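Restriction endonuclease S subunits (Thermoanaerobacter tengcongensis, PDB 3OKG) probably serves as the DNA-recognising specificity subunit of a type I restriction-modification methyltransferase, which is built from M and S polypeptides. Local coordinates at residues W28-E33 against N166-L171; V34-E39 against R122-F127. All coordinates share one frame; numbering follows the deposited sequence.

Interaction 1 of 2, residues W28-E33 against N166-L171; sequences WVRLGE and NTLIPL
Val29 and Ile169 form the hydrogen-bonded pair of a two-stranded antiparallel sheet that joins strand 27-30 to strand 168-171 within the first DNA specificity domain. Val29 N donates a hydrogen bond to Ile169 O at 3.2 Å, and Ile169 N returns a shorter one, 2.8 Å, to Val29 O. Past the strand, where the chain turns into a 3-10 segment, Leu31 N adds a third hydrogen bond to Thr167 O. Two CA-H...O contacts supplement them, the closer from Arg30 CA to Thr167 O.

Apolar packing differs between the two faces. On one, Pro170 lies over the indole of Trp28: its CB stands 4.2 Å from the centroid of the six-membered ring, 18° off the normal, a CH-pi contact, while Trp28 NE1 donates a hydrogen bond to Tyr20 O. On the other, Val29 CG2 meets Ile169 CG1 at 3.5 Å. With CG1 lodged between backbone N and carbonyl carbon (chi1 60°), Ile169 carries CD1 on to Leu31 CD1, beneath helix 130-137.

Charge is confined to the margin. Arg30 N donates to Glu33 OE2 at 2.8 Å, whereas the Arg30 guanidinium is only a long ion-pair partner of that oxygen, which lies above its plane. Arg30 CG instead rests against Asn166 O. The contact therefore depends on backbone hydrogen bonds and hydrocarbon packing, with the ionic groups contributing little across the strands.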
ATOM      1  N   TRP A  28      25.700 -20.805 -18.132  1.00 23.62           N
ATOM      2  CA  TRP A  28      25.122 -19.597 -18.730  1.00 29.25           C
ATOM      3  C   TRP A  28      24.827 -19.818 -20.209  1.00 23.71           C
ATOM      4  O   TRP A  28      25.706 -20.257 -20.945  1.00 25.54           O
ATOM      5  CB  TRP A  28      26.091 -18.416 -18.609  1.00 22.38           C
ATOM      6  CG  TRP A  28      26.111 -17.779 -17.269  1.00 23.81           C
ATOM      7  CD1 TRP A  28      27.103 -17.887 -16.317  1.00 22.29           C
ATOM      8  CD2 TRP A  28      25.103 -16.931 -16.708  1.00 23.09           C
ATOM      9  NE1 TRP A  28      26.766 -17.157 -15.208  1.00 19.36           N
ATOM     10  CE2 TRP A  28      25.542 -16.560 -15.418  1.00 21.32           C
ATOM     11  CE3 TRP A  28      23.857 -16.462 -17.166  1.00 21.91           C
ATOM     12  CZ2 TRP A  28      24.785 -15.739 -14.577  1.00 21.93           C
ATOM     13  CZ3 TRP A  28      23.108 -15.635 -16.334  1.00 19.36           C
ATOM     14  CH2 TRP A  28      23.587 -15.270 -15.052  1.00 21.01           C
ATOM     15  N   VAL A  29      23.602 -19.503 -20.638  1.00 22.42           N
ATOM     16  CA  VAL A  29      23.228 -19.576 -22.049  1.00 20.94           C
ATOM     17  C   VAL A  29      22.366 -18.381 -22.441  1.00 19.71           C
ATOM     18  O   VAL A  29      21.814 -17.705 -21.575  1.00 21.68           O
ATOM     19  CB  VAL A  29      22.411 -20.841 -22.327  1.00 26.70           C
ATOM     20  CG1 VAL A  29      23.226 -22.040 -21.997  1.00 26.84           C
ATOM     21  CG2 VAL A  29      21.065 -20.827 -21.514  1.00 20.27           C
ATOM     22  N   ARG A  30      22.241 -18.112 -23.742  1.00 18.75           N
ATOM     23  CA  ARG A  30      21.210 -17.175 -24.186  1.00 22.17           C
ATOM     24  C   ARG A  30      19.867 -17.910 -24.092  1.00 19.12           C
ATOM     25  O   ARG A  30      19.803 -19.106 -24.334  1.00 17.86           O
ATOM     26  CB  ARG A  30      21.472 -16.690 -25.622  1.00 21.63           C
ATOM     27  CG  ARG A  30      22.679 -15.699 -25.772  1.00 28.52           C
ATOM     28  CD  ARG A  30      22.965 -15.361 -27.257  1.00 24.47           C
ATOM     29  NE  ARG A  30      23.060 -16.597 -28.033  1.00 30.51           N
ATOM     30  CZ  ARG A  30      24.117 -17.404 -28.035  1.00 26.19           C
ATOM     31  NH1 ARG A  30      25.213 -17.095 -27.347  1.00 26.95           N
ATOM     32  NH2 ARG A  30      24.080 -18.524 -28.745  1.00 25.73           N
ATOM     33  N   LEU A  31      18.811 -17.185 -23.749  1.00 18.82           N
ATOM     34  CA  LEU A  31      17.489 -17.793 -23.601  1.00 18.93           C
ATOM     35  C   LEU A  31      17.171 -18.606 -24.860  1.00 18.76           C
ATOM     36  O   LEU A  31      16.703 -19.746 -24.784  1.00 22.31           O
ATOM     37  CB  LEU A  31      16.454 -16.687 -23.412  1.00 17.10           C
ATOM     38  CG  LEU A  31      14.985 -17.085 -23.305  1.00 18.99           C
ATOM     39  CD1 LEU A  31      14.813 -18.089 -22.173  1.00 19.56           C
ATOM     40  CD2 LEU A  31      14.172 -15.798 -23.070  1.00 19.20           C
ATOM     41  N   GLY A  32      17.424 -18.014 -26.018  1.00 22.02           N
ATOM     42  CA  GLY A  32      17.095 -18.637 -27.296  1.00 17.62           C
ATOM     43  C   GLY A  32      17.702 -20.027 -27.480  1.00 22.69           C
ATOM     44  O   GLY A  32      17.166 -20.862 -28.207  1.00 22.27           O
ATOM     45  N   GLU A  33      18.820 -20.285 -26.811  1.00 22.58           N
ATOM     46  CA  GLU A  33      19.499 -21.563 -26.952  1.00 19.41           C
ATOM     47  C   GLU A  33      18.679 -22.703 -26.373  1.00 24.60           C
ATOM     48  O   GLU A  33      18.880 -23.849 -26.728  1.00 20.38           O
ATOM     49  CB  GLU A  33      20.866 -21.529 -26.243  1.00 22.17           C
ATOM     50  CG  GLU A  33      21.902 -20.578 -26.856  1.00 18.47           C
ATOM     51  CD  GLU A  33      23.272 -20.775 -26.188  1.00 25.90           C
ATOM     52  OE1 GLU A  33      23.915 -21.795 -26.458  1.00 23.29           O
ATOM     53  OE2 GLU A  33      23.655 -19.953 -25.347  1.00 25.57           O
ATOM     54  N   ASN A 166      18.002 -13.159 -26.968  1.00 19.88           N
ATOM     55  CA  ASN A 166      19.445 -12.968 -26.806  1.00 20.42           C
ATOM     56  C   ASN A 166      19.901 -12.760 -25.372  1.00 19.70           C
ATOM     57  O   ASN A 166      21.107 -12.761 -25.083  1.00 21.46           O
ATOM     58  CB  ASN A 166      19.929 -11.795 -27.684  1.00 18.48           C
ATOM     59  CG  ASN A 166      20.017 -12.181 -29.144  1.00 25.68           C
ATOM     60  OD1 ASN A 166      20.105 -13.367 -29.473  1.00 23.72           O
ATOM     61  ND2 ASN A 166      19.997 -11.181 -30.036  1.00 23.66           N
ATOM     62  N   THR A 167      18.950 -12.583 -24.458  1.00 19.26           N
ATOM     63  CA  THR A 167      19.334 -12.306 -23.078  1.00 16.55           C
ATOM     64  C   THR A 167      20.018 -13.530 -22.489  1.00 21.93           C
ATOM     65  O   THR A 167      19.724 -14.652 -22.890  1.00 20.79           O
ATOM     66  CB  THR A 167      18.124 -11.855 -22.181  1.00 21.07           C
ATOM     67  OG1 THR A 167      17.157 -12.910 -22.092  1.00 20.31           O
ATOM     68  CG2 THR A 167      17.469 -10.552 -22.714  1.00 17.12           C
ATOM     69  N   LEU A 168      20.934 -13.313 -21.544  1.00 18.65           N
ATOM     70  CA  LEU A 168      21.604 -14.409 -20.848  1.00 18.83           C
ATOM     71  C   LEU A 168      20.807 -14.894 -19.650  1.00 21.62           C
ATOM     72  O   LEU A 168      20.278 -14.081 -18.905  1.00 19.74           O
ATOM     73  CB  LEU A 168      22.970 -13.940 -20.310  1.00 21.74           C
ATOM     74  CG  LEU A 168      24.025 -13.647 -21.364  1.00 24.80           C
ATOM     75  CD1 LEU A 168      25.395 -13.293 -20.686  1.00 22.76           C
ATOM     76  CD2 LEU A 168      24.160 -14.850 -22.286  1.00 27.88           C
ATOM     77  N   ILE A 169      20.786 -16.212 -19.431  1.00 21.04           N
ATOM     78  CA  ILE A 169      20.074 -16.794 -18.302  1.00 20.95           C
ATOM     79  C   ILE A 169      20.931 -17.878 -17.633  1.00 18.53           C
ATOM     80  O   ILE A 169      21.662 -18.574 -18.309  1.00 19.10           O
ATOM     81  CB  ILE A 169      18.724 -17.450 -18.761  1.00 18.60           C
ATOM     82  CG1 ILE A 169      18.958 -18.574 -19.777  1.00 19.23           C
ATOM     83  CG2 ILE A 169      17.761 -16.367 -19.302  1.00 20.30           C
ATOM     84  CD1 ILE A 169      17.794 -19.674 -19.821  1.00 21.03           C
ATOM     85  N   PRO A 170      20.824 -18.012 -16.302  1.00 16.49           N
ATOM     86  CA  PRO A 170      21.504 -19.081 -15.586  1.00 22.02           C
ATOM     87  C   PRO A 170      20.683 -20.353 -15.748  1.00 22.81           C
ATOM     88  O   PRO A 170      19.455 -20.328 -15.581  1.00 19.72           O
ATOM     89  CB  PRO A 170      21.430 -18.631 -14.125  1.00 20.41           C
ATOM     90  CG  PRO A 170      20.331 -17.665 -14.048  1.00 22.96           C
ATOM     91  CD  PRO A 170      19.871 -17.314 -15.434  1.00 19.38           C
ATOM     92  N   LEU A 171      21.348 -21.454 -16.054  1.00 17.02           N
ATOM     93  CA  LEU A 171      20.630 -22.689 -16.343  1.00 16.24           C
ATOM     94  C   LEU A 171      21.089 -23.873 -15.485  1.00 18.70           C
ATOM     95  O   LEU A 171      22.087 -24.508 -15.807  1.00 24.10           O
ATOM     96  CB  LEU A 171      20.798 -23.013 -17.817  1.00 15.82           C
ATOM     97  CG  LEU A 171      19.903 -24.150 -18.340  1.00 26.07           C
ATOM     98  CD1 LEU A 171      18.509 -23.638 -18.542  1.00 24.47           C
ATOM     99  CD2 LEU A 171      20.452 -24.665 -19.664  1.00 25.07           C
TER

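Interaction 2 of 2, residues V34-E39 against R122-F127; sequences VCLPTE and RANREF. With SO4 (sulfate ion), chain H.
Cys35 and Ala123 face each other in a single backbone bridge, flanked by two hydrogen bonds: Asn124 N to Val34 O, nearly straight at 177° although the donor stands above the carbonyl plane, and Leu36 N to Arg122 O, in the carbonyl plane. An Asx turn shapes the 122-127 loop, Asn124 OD1 accepting from Glu126 N at 3.1 Å. Leu36 sets its two methyls on different partners: CD1 on Ala123 O, CD2 on Asn124 CB. Val34 CG1 presses on Phe127 CB at 3.6 Å.

With CG opposite the backbone N (chi1 -177°), Arg122 runs along the 34-39 loop and brings its guanidinium to Thr38, whose CG2 sits 3.9 Å from Arg122 CZ, over the centre of one face. Asp89 forms a salt bridge with Arg122 NH2, and Arg122 NH1 makes a weak hydrogen bond to sulfate O3, 3.1 Å away at the edge of the group. A methionine in place of Arg122 would probably leave Asp89 without this ion-pair mate and the sulfate, likely from the crystallisation liquor, without this cationic neighbour. Water bridges Cys35 O to Asn124 ND2, and another joins Leu36 O to Arg122 N. Near the sulfate, a third water accepts from Glu39 N and Arg122 NH1, and donates to sulfate O4 at 2.6 Å.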
ATOM      1  N   VAL A  34      17.786 -22.392 -25.438  1.00 19.98           N
ATOM      2  CA  VAL A  34      16.923 -23.433 -24.870  1.00 20.57           C
ATOM      3  C   VAL A  34      15.452 -23.236 -25.297  1.00 18.29           C
ATOM      4  O   VAL A  34      14.542 -23.747 -24.663  1.00 22.35           O
ATOM      5  CB  VAL A  34      17.091 -23.527 -23.329  1.00 20.13           C
ATOM      6  CG1 VAL A  34      18.537 -23.798 -22.984  1.00 20.83           C
ATOM      7  CG2 VAL A  34      16.617 -22.235 -22.649  1.00 19.80           C
ATOM      8  N   CYS A  35      15.240 -22.555 -26.424  1.00 17.39           N
ATOM      9  CA  CYS A  35      13.900 -22.387 -26.981  1.00 19.02           C
ATOM     10  C   CYS A  35      13.749 -23.128 -28.307  1.00 27.62           C
ATOM     11  O   CYS A  35      14.741 -23.448 -28.968  1.00 24.30           O
ATOM     12  CB  CYS A  35      13.611 -20.900 -27.237  1.00 22.27           C
ATOM     13  SG  CYS A  35      13.431 -19.932 -25.715  1.00 23.51           S
ATOM     14  N   LEU A  36      12.499 -23.371 -28.693  1.00 22.15           N
ATOM     15  CA  LEU A  36      12.173 -24.001 -29.969  1.00 18.83           C
ATOM     16  C   LEU A  36      11.529 -23.001 -30.926  1.00 23.33           C
ATOM     17  O   LEU A  36      11.003 -21.972 -30.502  1.00 24.21           O
ATOM     18  CB  LEU A  36      11.197 -25.164 -29.736  1.00 21.30           C
ATOM     19  CG  LEU A  36      11.625 -26.288 -28.777  1.00 27.99           C
ATOM     20  CD1 LEU A  36      10.456 -27.260 -28.556  1.00 30.31           C
ATOM     21  CD2 LEU A  36      12.843 -27.020 -29.318  1.00 25.13           C
ATOM     22  N   PRO A  37      11.505 -23.333 -32.226  1.00 24.96           N
ATOM     23  CA  PRO A  37      10.836 -22.441 -33.171  1.00 23.47           C
ATOM     24  C   PRO A  37       9.326 -22.403 -32.896  1.00 21.99           C
ATOM     25  O   PRO A  37       8.757 -23.328 -32.305  1.00 21.82           O
ATOM     26  CB  PRO A  37      11.123 -23.086 -34.531  1.00 29.60           C
ATOM     27  CG  PRO A  37      12.254 -24.033 -34.292  1.00 32.49           C
ATOM     28  CD  PRO A  37      12.090 -24.508 -32.890  1.00 30.18           C
ATOM     29  N   THR A  38       8.703 -21.310 -33.312  1.00 22.84           N
ATOM     30  CA  THR A  38       7.300 -21.048 -33.071  1.00 24.17           C
ATOM     31  C   THR A  38       6.681 -20.676 -34.413  1.00 35.91           C
ATOM     32  O   THR A  38       7.407 -20.350 -35.366  1.00 26.70           O
ATOM     33  CB  THR A  38       7.126 -19.907 -32.024  1.00 26.43           C
ATOM     34  OG1 THR A  38       7.755 -18.707 -32.509  1.00 28.95           O
ATOM     35  CG2 THR A  38       7.780 -20.330 -30.686  1.00 22.82           C
ATOM     36  N   GLU A  39       5.353 -20.725 -34.494  1.00 25.95           N
ATOM     37  CA  GLU A  39       4.665 -20.501 -35.762  1.00 28.71           C
ATOM     38  C   GLU A  39       3.571 -19.466 -35.626  1.00 36.63           C
ATOM     39  O   GLU A  39       3.164 -19.108 -34.517  1.00 25.24           O
ATOM     40  CB  GLU A  39       4.047 -21.811 -36.261  1.00 31.53           C
ATOM     41  CG  GLU A  39       5.058 -22.860 -36.731  1.00 60.90           C
ATOM     42  CD  GLU A  39       4.382 -24.103 -37.330  1.00 92.02           C
ATOM     43  OE1 GLU A  39       3.357 -23.956 -38.035  1.00 84.91           O
ATOM     44  OE2 GLU A  39       4.875 -25.229 -37.098  1.00 90.69           O
ATOM     45  N   ARG A 122       9.293 -20.929 -26.056  1.00 16.28           N
ATOM     46  CA  ARG A 122       8.888 -22.325 -25.994  1.00 22.12           C
ATOM     47  C   ARG A 122      10.039 -23.205 -25.565  1.00 17.97           C
ATOM     48  O   ARG A 122      11.005 -23.372 -26.323  1.00 14.30           O
ATOM     49  CB  ARG A 122       8.383 -22.766 -27.375  1.00 22.55           C
ATOM     50  CG  ARG A 122       7.855 -24.217 -27.437  1.00 25.18           C
ATOM     51  CD  ARG A 122       6.990 -24.420 -28.692  1.00 25.45           C
ATOM     52  NE  ARG A 122       5.870 -23.467 -28.682  1.00 24.54           N
ATOM     53  CZ  ARG A 122       5.181 -23.102 -29.759  1.00 25.64           C
ATOM     54  NH1 ARG A 122       5.471 -23.629 -30.951  1.00 23.56           N
ATOM     55  NH2 ARG A 122       4.200 -22.218 -29.644  1.00 21.98           N
ATOM     56  N   ALA A 123       9.951 -23.771 -24.358  1.00 17.93           N
ATOM     57  CA  ALA A 123      11.098 -24.468 -23.788  1.00 21.31           C
ATOM     58  C   ALA A 123      11.448 -25.678 -24.606  1.00 23.48           C
ATOM     59  O   ALA A 123      10.570 -26.462 -24.953  1.00 21.59           O
ATOM     60  CB  ALA A 123      10.808 -24.913 -22.360  1.00 20.14           C
ATOM     61  N   ASN A 124      12.727 -25.839 -24.900  1.00 15.34           N
ATOM     62  CA  ASN A 124      13.230 -27.116 -25.381  1.00 22.10           C
ATOM     63  C   ASN A 124      13.403 -27.968 -24.130  1.00 25.87           C
ATOM     64  O   ASN A 124      14.317 -27.738 -23.329  1.00 20.83           O
ATOM     65  CB  ASN A 124      14.575 -26.941 -26.098  1.00 18.47           C
ATOM     66  CG  ASN A 124      15.149 -28.272 -26.607  1.00 15.66           C
ATOM     67  OD1 ASN A 124      14.717 -29.336 -26.187  1.00 24.17           O
ATOM     68  ND2 ASN A 124      16.136 -28.191 -27.504  1.00 23.72           N
ATOM     69  N   ARG A 125      12.519 -28.945 -23.958  1.00 18.03           N
ATOM     70  CA  ARG A 125      12.449 -29.718 -22.719  1.00 22.14           C
ATOM     71  C   ARG A 125      13.667 -30.579 -22.447  1.00 23.37           C
ATOM     72  O   ARG A 125      13.817 -31.123 -21.349  1.00 25.56           O
ATOM     73  CB  ARG A 125      11.202 -30.604 -22.726  1.00 25.99           C
ATOM     74  CG  ARG A 125       9.933 -29.818 -23.026  1.00 37.65           C
ATOM     75  CD  ARG A 125       9.559 -28.990 -21.827  1.00 31.86           C
ATOM     76  NE  ARG A 125       9.634 -29.780 -20.594  1.00 38.09           N
ATOM     77  CZ  ARG A 125       8.606 -30.415 -20.032  1.00 37.16           C
ATOM     78  NH1 ARG A 125       7.400 -30.361 -20.584  1.00 50.46           N
ATOM     79  NH2 ARG A 125       8.788 -31.116 -18.920  1.00 36.19           N
ATOM     80  N   GLU A 126      14.533 -30.709 -23.433  1.00 19.78           N
ATOM     81  CA  GLU A 126      15.808 -31.372 -23.191  1.00 24.10           C
ATOM     82  C   GLU A 126      16.704 -30.523 -22.285  1.00 25.60           C
ATOM     83  O   GLU A 126      17.654 -31.037 -21.712  1.00 21.13           O
ATOM     84  CB  GLU A 126      16.521 -31.698 -24.510  1.00 25.17           C
ATOM     85  CG  GLU A 126      15.907 -32.893 -25.234  1.00 44.14           C
ATOM     86  CD  GLU A 126      16.424 -34.232 -24.679  1.00 67.76           C
ATOM     87  OE1 GLU A 126      17.453 -34.739 -25.185  1.00 51.37           O
ATOM     88  OE2 GLU A 126      15.803 -34.776 -23.739  1.00 35.31           O
ATOM     89  N   PHE A 127      16.407 -29.232 -22.158  1.00 19.32           N
ATOM     90  CA  PHE A 127      17.334 -28.310 -21.457  1.00 18.79           C
ATOM     91  C   PHE A 127      16.654 -27.461 -20.407  1.00 22.24           C
ATOM     92  O   PHE A 127      17.300 -27.029 -19.463  1.00 19.07           O
ATOM     93  CB  PHE A 127      18.009 -27.323 -22.421  1.00 20.20           C
ATOM     94  CG  PHE A 127      18.816 -27.981 -23.515  1.00 28.34           C
ATOM     95  CD1 PHE A 127      19.855 -28.847 -23.207  1.00 32.45           C
ATOM     96  CD2 PHE A 127      18.530 -27.724 -24.854  1.00 25.09           C
ATOM     97  CE1 PHE A 127      20.596 -29.451 -24.217  1.00 33.55           C
ATOM     98  CE2 PHE A 127      19.277 -28.323 -25.894  1.00 29.01           C
ATOM     99  CZ  PHE A 127      20.303 -29.192 -25.566  1.00 34.59           C
TER
HETATM  100  S   SO4 H 404       3.620 -25.278 -33.813  1.00 93.04           S
HETATM  101  O1  SO4 H 404       3.399 -26.070 -35.023  1.00 83.24           O
HETATM  102  O2  SO4 H 404       3.500 -26.153 -32.648  1.00 57.32           O
HETATM  103  O3  SO4 H 404       4.962 -24.686 -33.854  1.00 61.09           O
HETATM  104  O4  SO4 H 404       2.616 -24.214 -33.724  1.00 46.02           O
HETATM  105  O   HOH W   1      16.821 -25.305 -28.280  1.00 26.35           O
HETATM  106  O   HOH W   2      10.640 -20.016 -28.532  1.00 19.14           O
HETATM  107  O   HOH W   3       3.851 -22.152 -32.664  1.00 29.69           O

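In the fold
Both interactions belong to the first specificity domain, their centres about 12 Å apart. Segment 28-33 runs directly into 34-39, while 122-127 precedes 166-171, so interaction 2 falls between the two strands of interaction 1 in sequence. Interaction 1 is the buried one, an antiparallel strand pair covered by helix 130-137. Interaction 2, between loops, is only partly buried, and there bridging waters, a sulfate and an arginine join the backbone hydrogen bonds, where interaction 1 relies more on apolar packing. The two meet at Val34, whose methyls touch Ile169, Leu171 and Val29, so apolar packing continues from one into the other. Helix 130-137 also touches Ala123 of interaction 2, giving both contacts a common neighbour.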